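Serine hydrolase CCSP0084 (PDB 4I3F) probably hydrolyses esters and the carbon-carbon bonds of meta-cleavage products from aromatic breakdown, using an active-site serine on an alpha/beta hydrolase fold. Local coordinates at residues A[119-124]-A[133-138]; A[43-48]-A[141-146]; A[98-103]-A[226-231]. One frame throughout, in Å; residues are numbered along the deposited sequence.

Interaction 1 (A[119-124]-A[133-138]). With NA (sodium ion), chain D.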
loop_
_atom_site.group_PDB
_atom_site.type_symbol
_atom_site.label_atom_id
_atom_site.label_comp_id
_atom_site.label_asym_id
_atom_site.label_seq_id
_atom_site.Cartn_x
_atom_site.Cartn_y
_atom_site.Cartn_z
ATOM N N THR A 119 12.938 4.587 -9.721
ATOM C CA THR A 119 12.675 3.347 -8.991
ATOM C C THR A 119 11.463 2.597 -9.550
ATOM O O THR A 119 10.543 3.214 -10.097
ATOM C CB THR A 119 12.467 3.636 -7.480
ATOM O OG1 THR A 119 12.397 2.405 -6.751
ATOM C CG2 THR A 119 11.179 4.426 -7.247
ATOM N N HIS A 120 11.467 1.268 -9.435
ATOM C CA HIS A 120 10.230 0.513 -9.596
ATOM C C HIS A 120 9.380 0.769 -8.360
ATOM O O HIS A 120 9.897 1.204 -7.329
ATOM C CB HIS A 120 10.494 -0.993 -9.708
ATOM C CG HIS A 120 11.202 -1.420 -10.962
ATOM N ND1 HIS A 120 10.822 -1.010 -12.224
ATOM C CD2 HIS A 120 12.239 -2.274 -11.141
ATOM C CE1 HIS A 120 11.610 -1.576 -13.124
ATOM N NE2 HIS A 120 12.478 -2.348 -12.493
ATOM N N ILE A 121 8.086 0.477 -8.435
ATOM C CA ILE A 121 7.197 0.761 -7.312
ATOM C C ILE A 121 6.079 -0.275 -7.201
ATOM O O ILE A 121 5.565 -0.767 -8.216
ATOM C CB ILE A 121 6.657 2.230 -7.391
ATOM C CG1 ILE A 121 5.783 2.580 -6.183
ATOM C CG2 ILE A 121 5.957 2.499 -8.740
ATOM C CD1 ILE A 121 5.513 4.086 -6.047
ATOM N N VAL A 122 5.750 -0.636 -5.960
ATOM C CA VAL A 122 4.652 -1.557 -5.665
ATOM C C VAL A 122 3.763 -0.870 -4.647
ATOM O O VAL A 122 4.265 -0.308 -3.669
ATOM C CB VAL A 122 5.153 -2.872 -5.040
ATOM C CG1 VAL A 122 3.978 -3.824 -4.764
ATOM C CG2 VAL A 122 6.154 -3.564 -5.959
ATOM N N GLY A 123 2.452 -0.898 -4.864
ATOM C CA GLY A 123 1.546 -0.284 -3.908
ATOM C C GLY A 123 0.294 -1.080 -3.609
ATOM O O GLY A 123 -0.414 -1.526 -4.528
ATOM N N ASN A 124 0.018 -1.251 -2.316
ATOM C CA ASN A 124 -1.178 -1.932 -1.837
ATOM C C ASN A 124 -2.237 -0.927 -1.432
ATOM O O ASN A 124 -1.967 -0.045 -0.630
ATOM C CB ASN A 124 -0.825 -2.806 -0.620
ATOM C CG ASN A 124 -2.058 -3.266 0.174
ATOM O OD1 ASN A 124 -3.187 -3.264 -0.323
ATOM N ND2 ASN A 124 -1.833 -3.681 1.421
ATOM N N HIS A 133 -0.924 8.473 -7.904
ATOM C CA HIS A 133 -0.662 9.909 -7.853
ATOM C C HIS A 133 0.809 10.249 -8.055
ATOM O O HIS A 133 1.120 11.281 -8.641
ATOM C CB HIS A 133 -1.222 10.508 -6.563
ATOM C CG HIS A 133 -2.713 10.547 -6.540
ATOM N ND1 HIS A 133 -3.432 11.672 -6.881
ATOM C CD2 HIS A 133 -3.627 9.579 -6.284
ATOM C CE1 HIS A 133 -4.724 11.406 -6.799
ATOM N NE2 HIS A 133 -4.869 10.143 -6.440
ATOM N N LEU A 134 1.709 9.371 -7.612
ATOM C CA LEU A 134 3.134 9.568 -7.865
ATOM C C LEU A 134 3.451 9.490 -9.358
ATOM O O LEU A 134 4.217 10.304 -9.875
ATOM C CB LEU A 134 3.971 8.548 -7.092
ATOM C CG LEU A 134 4.293 8.935 -5.644
ATOM C CD1 LEU A 134 4.734 7.696 -4.851
ATOM C CD2 LEU A 134 5.374 10.006 -5.607
ATOM N N LEU A 135 2.864 8.518 -10.056
ATOM C CA LEU A 135 3.103 8.380 -11.491
ATOM C C LEU A 135 2.533 9.571 -12.252
ATOM O O LEU A 135 3.086 9.995 -13.270
ATOM C CB LEU A 135 2.475 7.082 -12.027
ATOM C CG LEU A 135 2.929 5.787 -11.356
ATOM C CD1 LEU A 135 2.191 4.600 -11.949
ATOM C CD2 LEU A 135 4.423 5.597 -11.501
ATOM N N ASN A 136 1.429 10.117 -11.753
ATOM C CA ASN A 136 0.796 11.261 -12.392
ATOM C C ASN A 136 1.597 12.532 -12.176
ATOM O O ASN A 136 1.785 13.321 -13.106
ATOM C CB ASN A 136 -0.615 11.457 -11.831
ATOM C CG ASN A 136 -1.353 12.610 -12.495
ATOM O OD1 ASN A 136 -1.399 12.722 -13.729
ATOM N ND2 ASN A 136 -1.919 13.490 -11.676
ATOM N N ARG A 137 2.064 12.728 -10.946
ATOM C CA ARG A 137 2.689 14.001 -10.565
ATOM C C ARG A 137 4.188 14.044 -10.829
ATOM O O ARG A 137 4.730 15.106 -11.151
ATOM C CB ARG A 137 2.416 14.308 -9.088
ATOM C CG ARG A 137 0.955 14.619 -8.784
ATOM C CD ARG A 137 0.723 14.879 -7.308
ATOM N NE ARG A 137 -0.666 14.624 -6.934
ATOM C CZ ARG A 137 -1.183 14.908 -5.745
ATOM N NH1 ARG A 137 -0.430 15.473 -4.810
ATOM N NH2 ARG A 137 -2.457 14.634 -5.498
ATOM N N HIS A 138 4.847 12.894 -10.700
ATOM C CA HIS A 138 6.300 12.807 -10.837
ATOM C C HIS A 138 6.702 11.617 -11.701
ATOM O O HIS A 138 7.460 10.752 -11.247
ATOM C CB HIS A 138 6.920 12.640 -9.452
ATOM C CG HIS A 138 6.572 13.745 -8.499
ATOM N ND1 HIS A 138 7.219 14.961 -8.502
ATOM C CD2 HIS A 138 5.645 13.814 -7.515
ATOM C CE1 HIS A 138 6.705 15.734 -7.561
ATOM N NE2 HIS A 138 5.748 15.062 -6.947
HETATM NA NA NA D . 8.814 15.754 -10.306
HETATM O O HOH W 1 9.352 18.385 -9.740
HETATM O O HOH W 2 10.972 14.764 -8.731
#
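In the beta-alpha-beta unit formed by strand 119-124, helix 126-137 and strand 142-148, Ile-121 meets Leu-134 and Leu-135, and the helix settles on the sheet through these branched side chains. The backbones stay well apart, with the CA atoms of Ile-121 and Leu-135 separated by 9.6 Å, so the side chains span the whole gap. CG1 of Ile-121 stands anti to the backbone N (chi1 -177°) and carries CD1 out to the helix, where CD1 lies 3.9 Å from CD1 of Leu-134. The second branch works beside the first: CG2 of Ile-121 faces CD2 of Leu-135 across a longer 4.4 Å. One strand residue is thus divided between two consecutive helix residues, all three buried. Between strand and helix the chain makes the tight turn of a GxSxG sequence, consistent with the nucleophile elbow of alpha/beta hydrolases; Gly-123 belongs to that pattern. At the strand's start, Thr-119 OG1 donates to O of His-120 over 2.8 Å, arriving in the carbonyl plane on a lone pair. Just past the end of the helix, His-138, the first residue to leave helical geometry, binds a sodium ion through ND1 at 2.5 Å, the metal lying in the plane of the imidazole at its edge. Glu-140 and two waters also bind the ion.

Interaction 2 (A[43-48]-A[141-146]); sequences KDTSIL and RFKKAV
Leu-48 and Phe-142 meet on one side of the central sheet of the alpha/beta hydrolase fold, while Thr-45 and Lys-143 meet on the other. Their strands, 46-50 and 142-148, are not neighbours: strand 119-124 runs between them, and no hydrogen bond joins the two segments, so contact depends on side chains that pass over the intervening strand. The Leu-48/Phe-142 side is buried. There CD2 of Leu-48 comes to the rim of the Phe-142 ring, close to its plane, and lies 4.5 Å from CE2. This pair alone is a light touch, but its surroundings are dense: Thr-119 of the middle strand lies against both side chains, and Leu-48 also packs on Gln-107 and Leu-110 of helix 96-113. The Thr-45/Lys-143 side is partly exposed and is formed by a threonine and the aliphatic part of a lysine. Thr-45 and Lys-143 both rest on His-120, which occupies the middle strand at this level. The backbone of Lys-143 departs from a regular extended strand (psi -98°), and the next amide, Lys-144 N, is hydrogen-bonded to ND1 of His-120. Two successive bends, at chi3 and chi4, fold the lysine chain so that its aliphatic part, and not its amino group, makes the closest approach to the threonine. On Thr-45 the methyl does the touching: CG2, anti to the backbone N, meets CE of Lys-143 at 3.8 Å.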
loop_
_atom_site.group_PDB
_atom_site.type_symbol
_atom_site.label_atom_id
_atom_site.label_comp_id
_atom_site.label_asym_id
_atom_site.label_seq_id
_atom_site.Cartn_x
_atom_site.Cartn_y
_atom_site.Cartn_z
ATOM N N LYS A 43 22.240 -3.831 -4.497
ATOM C CA LYS A 43 21.689 -4.027 -5.844
ATOM C C LYS A 43 21.520 -2.709 -6.609
ATOM O O LYS A 43 21.328 -1.650 -6.010
ATOM C CB LYS A 43 20.348 -4.772 -5.782
ATOM C CG LYS A 43 20.400 -6.102 -5.025
ATOM C CD LYS A 43 21.363 -7.086 -5.671
ATOM C CE LYS A 43 21.462 -8.368 -4.864
ATOM N NZ LYS A 43 22.322 -9.390 -5.534
ATOM N N ASP A 44 21.567 -2.787 -7.937
ATOM C CA ASP A 44 21.581 -1.591 -8.778
ATOM C C ASP A 44 20.196 -1.006 -9.061
ATOM O O ASP A 44 20.050 0.203 -9.236
ATOM C CB ASP A 44 22.306 -1.879 -10.095
ATOM C CG ASP A 44 23.724 -2.386 -9.887
ATOM O OD1 ASP A 44 24.383 -1.967 -8.908
ATOM O OD2 ASP A 44 24.175 -3.212 -10.708
ATOM N N THR A 45 19.178 -1.857 -9.109
ATOM C CA THR A 45 17.830 -1.392 -9.428
ATOM C C THR A 45 16.967 -1.479 -8.176
ATOM O O THR A 45 17.034 -2.469 -7.440
ATOM C CB THR A 45 17.206 -2.222 -10.554
ATOM O OG1 THR A 45 18.063 -2.194 -11.705
ATOM C CG2 THR A 45 15.825 -1.685 -10.921
ATOM N N SER A 46 16.170 -0.446 -7.922
ATOM C CA SER A 46 15.388 -0.398 -6.688
ATOM C C SER A 46 13.893 -0.630 -6.885
ATOM O O SER A 46 13.358 -0.446 -7.982
ATOM C CB SER A 46 15.629 0.919 -5.944
ATOM O OG SER A 46 15.215 2.031 -6.712
ATOM N N ILE A 47 13.236 -1.058 -5.804
ATOM C CA ILE A 47 11.781 -1.156 -5.742
ATOM C C ILE A 47 11.335 -0.457 -4.463
ATOM O O ILE A 47 11.855 -0.749 -3.380
ATOM C CB ILE A 47 11.292 -2.617 -5.677
ATOM C CG1 ILE A 47 11.855 -3.455 -6.823
ATOM C CG2 ILE A 47 9.767 -2.670 -5.691
ATOM C CD1 ILE A 47 11.556 -4.954 -6.668
ATOM N N LEU A 48 10.400 0.481 -4.599
ATOM C CA LEU A 48 9.797 1.169 -3.458
ATOM C C LEU A 48 8.457 0.493 -3.203
ATOM O O LEU A 48 7.621 0.424 -4.104
ATOM C CB LEU A 48 9.578 2.650 -3.793
ATOM C CG LEU A 48 8.837 3.509 -2.755
ATOM C CD1 LEU A 48 9.624 3.580 -1.454
ATOM C CD2 LEU A 48 8.570 4.911 -3.284
ATOM N N ARG A 141 10.303 9.863 -12.104
ATOM C CA ARG A 141 10.993 9.227 -10.988
ATOM C C ARG A 141 10.687 7.740 -10.912
ATOM O O ARG A 141 11.180 7.052 -10.014
ATOM C CB ARG A 141 10.597 9.871 -9.657
ATOM C CG ARG A 141 10.900 11.364 -9.552
ATOM C CD ARG A 141 12.357 11.688 -9.853
ATOM N NE ARG A 141 13.282 11.170 -8.845
ATOM C CZ ARG A 141 13.582 11.792 -7.707
ATOM N NH1 ARG A 141 13.015 12.950 -7.406
ATOM N NH2 ARG A 141 14.438 11.246 -6.850
ATOM N N PHE A 142 9.876 7.237 -11.843
ATOM C CA PHE A 142 9.403 5.850 -11.746
ATOM C C PHE A 142 9.554 5.063 -13.032
ATOM O O PHE A 142 9.469 5.618 -14.135
ATOM C CB PHE A 142 7.959 5.809 -11.221
ATOM C CG PHE A 142 7.816 6.456 -9.884
ATOM C CD1 PHE A 142 7.433 7.800 -9.774
ATOM C CD2 PHE A 142 8.154 5.759 -8.735
ATOM C CE1 PHE A 142 7.355 8.409 -8.530
ATOM C CE2 PHE A 142 8.076 6.367 -7.498
ATOM C CZ PHE A 142 7.675 7.696 -7.397
ATOM N N LYS A 143 9.809 3.766 -12.866
ATOM C CA LYS A 143 10.049 2.856 -13.982
ATOM C C LYS A 143 8.799 2.000 -14.164
ATOM O O LYS A 143 7.829 2.445 -14.777
ATOM C CB LYS A 143 11.299 2.002 -13.708
ATOM C CG LYS A 143 12.624 2.781 -13.813
ATOM C CD LYS A 143 13.718 2.215 -12.899
ATOM C CE LYS A 143 14.181 0.824 -13.329
ATOM N NZ LYS A 143 14.842 0.851 -14.667
ATOM N N LYS A 144 8.800 0.787 -13.617
ATOM C CA LYS A 144 7.596 -0.049 -13.663
ATOM C C LYS A 144 6.824 0.007 -12.360
ATOM O O LYS A 144 7.407 0.228 -11.295
ATOM C CB LYS A 144 7.951 -1.509 -13.937
ATOM C CG LYS A 144 8.405 -1.820 -15.349
ATOM C CD LYS A 144 8.733 -3.305 -15.429
ATOM C CE LYS A 144 8.349 -3.911 -16.767
ATOM N NZ LYS A 144 9.417 -3.761 -17.793
ATOM N N ALA A 145 5.518 -0.238 -12.449
ATOM C CA ALA A 145 4.639 -0.204 -11.281
ATOM C C ALA A 145 3.811 -1.474 -11.150
ATOM O O ALA A 145 3.286 -1.995 -12.140
ATOM C CB ALA A 145 3.723 1.018 -11.330
ATOM N N VAL A 146 3.694 -1.964 -9.920
ATOM C CA VAL A 146 2.765 -3.041 -9.595
ATOM C C VAL A 146 1.767 -2.515 -8.579
ATOM O O VAL A 146 2.162 -1.991 -7.534
ATOM C CB VAL A 146 3.493 -4.254 -9.002
ATOM C CG1 VAL A 146 2.472 -5.272 -8.446
ATOM C CG2 VAL A 146 4.368 -4.914 -10.057
#

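Interaction 3 (A[98-103]-A[226-231]); sequences HWIDIW and IDAFVL
Segment 98-103, within helix 96-113, and segment 226-231 approach most closely at Ile-100 and Phe-229, whose CA atoms are 7.7 Å apart. In the second segment, Phe-229 N is hydrogen-bonded to Ile-226 O and Val-230 N to Asp-227 O, each only three residues back, after which the chain runs on in an extended conformation. Ile-100 carries the largest share of the contact. Its CG1, anti to the carbonyl carbon (chi1 -70°), leads CD1 out over the Phe-229 ring, 3.7 Å from the centroid and 14° off the normal, a CH-pi contact over the face. CG1 follows along the same face, 3.6 Å from CE2 of Phe-229. The same methyl, CD1 of Ile-100, also lies 3.4 Å from O of Ala-228. Helix 222-229 belongs to the helical insertion between strands 142-148 and 243-248, where alpha/beta hydrolases of this kind commonly carry a lid, and helix 96-113 belongs to the layer packed on the sheet; the contact joins these two parts. Trp-103 adds the edge of its indole, with CZ3 3.7 Å from CZ of Phe-229, the two side chains crossing at roughly a right angle; NE1 of Trp-103 is hydrogen-bonded to Ala-82 O. Placing an alanine at Phe-229 would probably open a gap beneath Ile-100 CD1 and deprive the Trp-103 edge of its neighbour. Trp-165 and Met-126 touch the phenylalanine from elsewhere.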
loop_
_atom_site.group_PDB
_atom_site.type_symbol
_atom_site.label_atom_id
_atom_site.label_comp_id
_atom_site.label_asym_id
_atom_site.label_seq_id
_atom_site.Cartn_x
_atom_site.Cartn_y
_atom_site.Cartn_z
ATOM N N HIS A 98 -5.482 16.059 1.522
ATOM C CA HIS A 98 -4.273 16.642 2.092
ATOM C C HIS A 98 -3.259 15.598 2.514
ATOM O O HIS A 98 -2.052 15.846 2.465
ATOM C CB HIS A 98 -4.657 17.553 3.249
ATOM C CG HIS A 98 -5.732 18.517 2.879
ATOM N ND1 HIS A 98 -5.563 19.449 1.880
ATOM C CD2 HIS A 98 -7.003 18.656 3.320
ATOM C CE1 HIS A 98 -6.678 20.144 1.741
ATOM N NE2 HIS A 98 -7.568 19.683 2.602
ATOM N N TRP A 99 -3.737 14.424 2.913
ATOM C CA TRP A 99 -2.824 13.344 3.248
ATOM C C TRP A 99 -2.196 12.774 1.983
ATOM O O TRP A 99 -1.016 12.440 1.975
ATOM C CB TRP A 99 -3.519 12.267 4.083
ATOM C CG TRP A 99 -3.576 12.634 5.522
ATOM C CD1 TRP A 99 -4.595 13.272 6.167
ATOM C CD2 TRP A 99 -2.549 12.426 6.501
ATOM N NE1 TRP A 99 -4.271 13.463 7.486
ATOM C CE2 TRP A 99 -3.022 12.943 7.719
ATOM C CE3 TRP A 99 -1.283 11.831 6.467
ATOM C CZ2 TRP A 99 -2.275 12.892 8.900
ATOM C CZ3 TRP A 99 -0.533 11.791 7.639
ATOM C CH2 TRP A 99 -1.035 12.313 8.839
ATOM N N ILE A 100 -2.968 12.696 0.903
ATOM C CA ILE A 100 -2.403 12.252 -0.370
ATOM C C ILE A 100 -1.247 13.167 -0.802
ATOM O O ILE A 100 -0.205 12.681 -1.250
ATOM C CB ILE A 100 -3.474 12.154 -1.483
ATOM C CG1 ILE A 100 -4.416 10.985 -1.199
ATOM C CG2 ILE A 100 -2.820 11.958 -2.848
ATOM C CD1 ILE A 100 -5.775 11.087 -1.905
ATOM N N ASP A 101 -1.415 14.478 -0.643
ATOM C CA ASP A 101 -0.344 15.430 -0.947
ATOM C C ASP A 101 0.911 15.115 -0.131
ATOM O O ASP A 101 2.022 15.069 -0.666
ATOM C CB ASP A 101 -0.805 16.866 -0.677
ATOM C CG ASP A 101 -1.846 17.355 -1.679
ATOM O OD1 ASP A 101 -1.956 16.765 -2.775
ATOM O OD2 ASP A 101 -2.547 18.343 -1.363
ATOM N N ILE A 102 0.717 14.881 1.164
ATOM C CA ILE A 102 1.801 14.487 2.067
ATOM C C ILE A 102 2.452 13.151 1.675
ATOM O O ILE A 102 3.686 13.027 1.697
ATOM C CB ILE A 102 1.296 14.411 3.532
ATOM C CG1 ILE A 102 1.167 15.808 4.128
ATOM C CG2 ILE A 102 2.226 13.556 4.382
ATOM C CD1 ILE A 102 0.387 15.862 5.443
ATOM N N TRP A 103 1.633 12.159 1.340
ATOM C CA TRP A 103 2.135 10.823 0.989
ATOM C C TRP A 103 2.967 10.846 -0.294
ATOM O O TRP A 103 4.010 10.181 -0.381
ATOM C CB TRP A 103 0.973 9.836 0.880
ATOM C CG TRP A 103 0.309 9.563 2.215
ATOM C CD1 TRP A 103 0.908 9.583 3.442
ATOM C CD2 TRP A 103 -1.077 9.255 2.449
ATOM N NE1 TRP A 103 -0.011 9.284 4.422
ATOM C CE2 TRP A 103 -1.237 9.086 3.841
ATOM C CE3 TRP A 103 -2.195 9.106 1.617
ATOM C CZ2 TRP A 103 -2.473 8.771 4.422
ATOM C CZ3 TRP A 103 -3.421 8.795 2.195
ATOM C CH2 TRP A 103 -3.551 8.639 3.582
ATOM N N ILE A 226 -12.468 7.647 -0.493
ATOM C CA ILE A 226 -12.418 6.969 -1.789
ATOM C C ILE A 226 -12.338 7.972 -2.951
ATOM O O ILE A 226 -11.482 7.847 -3.847
ATOM C CB ILE A 226 -13.663 6.081 -1.978
ATOM C CG1 ILE A 226 -13.664 4.935 -0.964
ATOM C CG2 ILE A 226 -13.741 5.526 -3.409
ATOM C CD1 ILE A 226 -15.014 4.245 -0.826
ATOM N N ASP A 227 -13.235 8.951 -2.940
ATOM C CA ASP A 227 -13.313 9.923 -4.021
ATOM C C ASP A 227 -12.013 10.732 -4.152
ATOM O O ASP A 227 -11.586 11.060 -5.253
ATOM C CB ASP A 227 -14.522 10.846 -3.823
ATOM C CG ASP A 227 -15.837 10.078 -3.681
ATOM O OD1 ASP A 227 -15.845 8.850 -3.906
ATOM O OD2 ASP A 227 -16.871 10.702 -3.350
ATOM N N ALA A 228 -11.385 11.027 -3.019
ATOM C CA ALA A 228 -10.119 11.766 -2.986
ATOM C C ALA A 228 -8.980 11.100 -3.759
ATOM O O ALA A 228 -8.083 11.792 -4.251
ATOM C CB ALA A 228 -9.699 12.030 -1.549
ATOM N N PHE A 229 -9.003 9.773 -3.862
ATOM C CA PHE A 229 -7.952 9.033 -4.567
ATOM C C PHE A 229 -8.165 8.941 -6.081
ATOM O O PHE A 229 -7.252 8.576 -6.817
ATOM C CB PHE A 229 -7.841 7.613 -4.011
ATOM C CG PHE A 229 -7.026 7.508 -2.755
ATOM C CD1 PHE A 229 -7.648 7.369 -1.525
ATOM C CD2 PHE A 229 -5.633 7.524 -2.809
ATOM C CE1 PHE A 229 -6.905 7.254 -0.370
ATOM C CE2 PHE A 229 -4.879 7.419 -1.648
ATOM C CZ PHE A 229 -5.522 7.277 -0.432
ATOM N N VAL A 230 -9.371 9.260 -6.539
ATOM C CA VAL A 230 -9.736 9.014 -7.934
ATOM C C VAL A 230 -9.088 10.010 -8.882
ATOM O O VAL A 230 -9.277 11.213 -8.743
ATOM C CB VAL A 230 -11.266 9.042 -8.130
ATOM C CG1 VAL A 230 -11.628 8.857 -9.603
ATOM C CG2 VAL A 230 -11.917 7.951 -7.296
ATOM N N LEU A 231 -8.319 9.508 -9.844
ATOM C CA LEU A 231 -7.752 10.374 -10.874
ATOM C C LEU A 231 -8.732 10.436 -12.026
ATOM O O LEU A 231 -9.525 9.503 -12.214
ATOM C CB LEU A 231 -6.411 9.838 -11.361
ATOM C CG LEU A 231 -5.246 9.943 -10.376
ATOM C CD1 LEU A 231 -4.069 9.111 -10.856
ATOM C CD2 LEU A 231 -4.838 11.398 -10.190
#

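From the N terminus, segment 43-48 comes first and meets its partner at 141-146, so interaction 2 closes a loop of some hundred residues. Interaction 3 opens inside that loop, at 98-103, but ends beyond it at 226-231; the two cross. It joins helix 96-113, packed on the sheet, to helix 222-229 of the helical insertion. Interaction 1, a short strand-to-helix closure, is nested within both. Strand 119-124 connects interactions 1 and 2 through the sheet, with Val-122 N near Leu-48 O and Ile-121 O near Val-146 N, each pair 2.8 Å apart. Helix 126-137 connects interactions 1 and 3, through an Arg-137 to Asp-101 salt bridge and His-133 NE2 with Phe-229 O. Interactions 2 and 3 do not touch.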